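Local coordinates for putative uncharacterized protein PH1404 (Pyrococcus horikoshii, PDB 3AF6) that probably terminates transcription by cutting nascent RNA at the exit channel of RNA polymerase, as a two-zinc metallo-beta-lactamase-type nuclease, at residues G423-I428 and P541-I546. Residues are numbered along the deposited sequence; the frame is centred on the assembly and turned at random.
Sequences GGKVLI and PKNSII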
loop_
_atom_site.group_PDB
_atom_site.type_symbol
_atom_site.label_atom_id
_atom_site.label_comp_id
_atom_site.label_asym_id
_atom_site.label_seq_id
_atom_site.Cartn_x
_atom_site.Cartn_y
_atom_site.Cartn_z
ATOM N N GLY A 423 -27.335 -26.426 -8.165
ATOM C CA GLY A 423 -27.586 -25.368 -9.128
ATOM C C GLY A 423 -27.690 -23.995 -8.502
ATOM O O GLY A 423 -28.784 -23.449 -8.373
ATOM N N GLY A 424 -26.548 -23.436 -8.111
ATOM C CA GLY A 424 -26.543 -22.123 -7.499
ATOM C C GLY A 424 -25.295 -21.334 -7.832
ATOM O O GLY A 424 -24.543 -21.679 -8.745
ATOM N N LYS A 425 -25.078 -20.257 -7.091
ATOM C CA LYS A 425 -23.909 -19.420 -7.301
ATOM C C LYS A 425 -23.231 -19.146 -5.969
ATOM O O LYS A 425 -23.870 -19.165 -4.909
ATOM C CB LYS A 425 -24.320 -18.101 -7.959
ATOM C CG LYS A 425 -24.964 -18.289 -9.312
ATOM C CD LYS A 425 -25.410 -16.978 -9.923
ATOM C CE LYS A 425 -26.196 -17.255 -11.191
ATOM N NZ LYS A 425 -27.260 -18.269 -10.914
ATOM N N VAL A 426 -21.930 -18.907 -6.019
ATOM C CA VAL A 426 -21.194 -18.626 -4.807
ATOM C C VAL A 426 -20.687 -17.203 -4.847
ATOM O O VAL A 426 -19.932 -16.822 -5.747
ATOM C CB VAL A 426 -20.004 -19.560 -4.640
ATOM C CG1 VAL A 426 -19.320 -19.283 -3.303
ATOM C CG2 VAL A 426 -20.467 -20.999 -4.722
ATOM N N LEU A 427 -21.121 -16.412 -3.874
ATOM C CA LEU A 427 -20.701 -15.022 -3.794
ATOM C C LEU A 427 -19.578 -14.878 -2.785
ATOM O O LEU A 427 -19.727 -15.230 -1.607
ATOM C CB LEU A 427 -21.870 -14.118 -3.382
ATOM C CG LEU A 427 -21.454 -12.663 -3.140
ATOM C CD1 LEU A 427 -20.905 -12.074 -4.433
ATOM C CD2 LEU A 427 -22.632 -11.863 -2.623
ATOM N N ILE A 428 -18.451 -14.360 -3.252
ATOM C CA ILE A 428 -17.307 -14.160 -2.375
ATOM C C ILE A 428 -16.946 -12.685 -2.331
ATOM O O ILE A 428 -16.266 -12.161 -3.221
ATOM C CB ILE A 428 -16.071 -14.996 -2.833
ATOM C CG1 ILE A 428 -16.382 -16.496 -2.720
ATOM C CG2 ILE A 428 -14.857 -14.664 -1.969
ATOM C CD1 ILE A 428 -15.236 -17.401 -3.144
ATOM N N PRO A 541 -32.042 -20.051 -1.643
ATOM C CA PRO A 541 -31.174 -20.918 -0.836
ATOM C C PRO A 541 -30.246 -21.821 -1.662
ATOM O O PRO A 541 -29.519 -22.648 -1.116
ATOM C CB PRO A 541 -32.169 -21.700 0.015
ATOM C CG PRO A 541 -33.335 -21.835 -0.897
ATOM C CD PRO A 541 -33.451 -20.458 -1.512
ATOM N N LYS A 542 -30.283 -21.667 -2.982
ATOM C CA LYS A 542 -29.411 -22.438 -3.862
ATOM C C LYS A 542 -28.029 -21.791 -3.804
ATOM O O LYS A 542 -27.000 -22.470 -3.826
ATOM C CB LYS A 542 -29.897 -22.381 -5.314
ATOM C CG LYS A 542 -31.153 -23.156 -5.614
ATOM C CD LYS A 542 -31.481 -23.076 -7.097
ATOM C CE LYS A 542 -32.670 -23.962 -7.438
ATOM N NZ LYS A 542 -32.959 -23.977 -8.897
ATOM N N ASN A 543 -28.029 -20.463 -3.733
ATOM C CA ASN A 543 -26.804 -19.679 -3.693
ATOM C C ASN A 543 -26.113 -19.708 -2.336
ATOM O O ASN A 543 -26.716 -20.042 -1.310
ATOM C CB ASN A 543 -27.107 -18.222 -4.062
ATOM C CG ASN A 543 -27.774 -18.086 -5.414
ATOM O OD1 ASN A 543 -27.251 -18.552 -6.431
ATOM N ND2 ASN A 543 -28.934 -17.437 -5.436
ATOM N N SER A 544 -24.838 -19.337 -2.342
ATOM C CA SER A 544 -24.055 -19.303 -1.118
ATOM C C SER A 544 -23.198 -18.052 -1.020
ATOM O O SER A 544 -22.753 -17.500 -2.032
ATOM C CB SER A 544 -23.152 -20.539 -1.026
ATOM O OG SER A 544 -23.842 -21.632 -0.443
ATOM N N ILE A 545 -22.982 -17.599 0.209
ATOM C CA ILE A 545 -22.131 -16.445 0.438
ATOM C C ILE A 545 -21.030 -16.893 1.403
ATOM O O ILE A 545 -21.301 -17.544 2.412
ATOM C CB ILE A 545 -22.933 -15.243 1.011
ATOM C CG1 ILE A 545 -22.065 -13.986 0.956
ATOM C CG2 ILE A 545 -23.402 -15.535 2.432
ATOM C CD1 ILE A 545 -22.790 -12.719 1.351
ATOM N N ILE A 546 -19.786 -16.569 1.071
ATOM C CA ILE A 546 -18.648 -16.958 1.896
ATOM C C ILE A 546 -17.807 -15.753 2.315
ATOM O O ILE A 546 -17.242 -15.054 1.475
ATOM C CB ILE A 546 -17.724 -17.943 1.125
ATOM C CG1 ILE A 546 -18.507 -19.187 0.700
ATOM C CG2 ILE A 546 -16.548 -18.345 1.994
ATOM C CD1 ILE A 546 -17.721 -20.110 -0.206
#
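Val426 lays its CG1 methyl against the CD1 end of Ile546, the two atoms 3.6 Å apart, on the face of the six-stranded parallel sheet of the beta-CASP domain that helix 405-420 covers. A chi1 of -176° carries that methyl to the Ile546 side, trans to the Val426 N, while Thr419 of the helix also touches Val426, and Leu412 and Val415 pack on Ile546. Strands 425-428 and 544-546 run side by side here as neighbours, their axes 4.6 Å apart at the closest point and turned 25° from parallel. Between them the backbone bonds zigzag as parallel pairing requires: Ser544 N gives to Lys425 O, Leu427 N to Ser544 O at 2.7 Å and almost straight, and Ile546 N to Leu427 O. Strand 516-520 bonds to the other edge of 425-428 through Val426 and Ile428, and strand 584-587 flanks 544-546, so both strands are interior to the sheet. On the face away from helix 405-420, Leu427 and Ile545 run alongside one another out from the sheet, CD2 of Leu427 lying 4.1 Å from CD1 of Ile545. Leu525 and Met583 also pack on Ile545 there. Ser544 shares a face with Val426, but its hydroxyl turns to Thr419 OG1 of the covering helix. Ahead of the regular pairing, Gly424 passes close to the Lys542 carbonyl, with its CA 3.7 Å from that O, and Lys542 stretches its extended chain past the Gly423 carbonyl. Asn543 then substitutes a side chain for a backbone acceptor: with CG beside its own N (chi1 -56°), its amide reaches across to Lys425, where OD1 takes a weak, bent bond from Lys425 N at 2.8 Å.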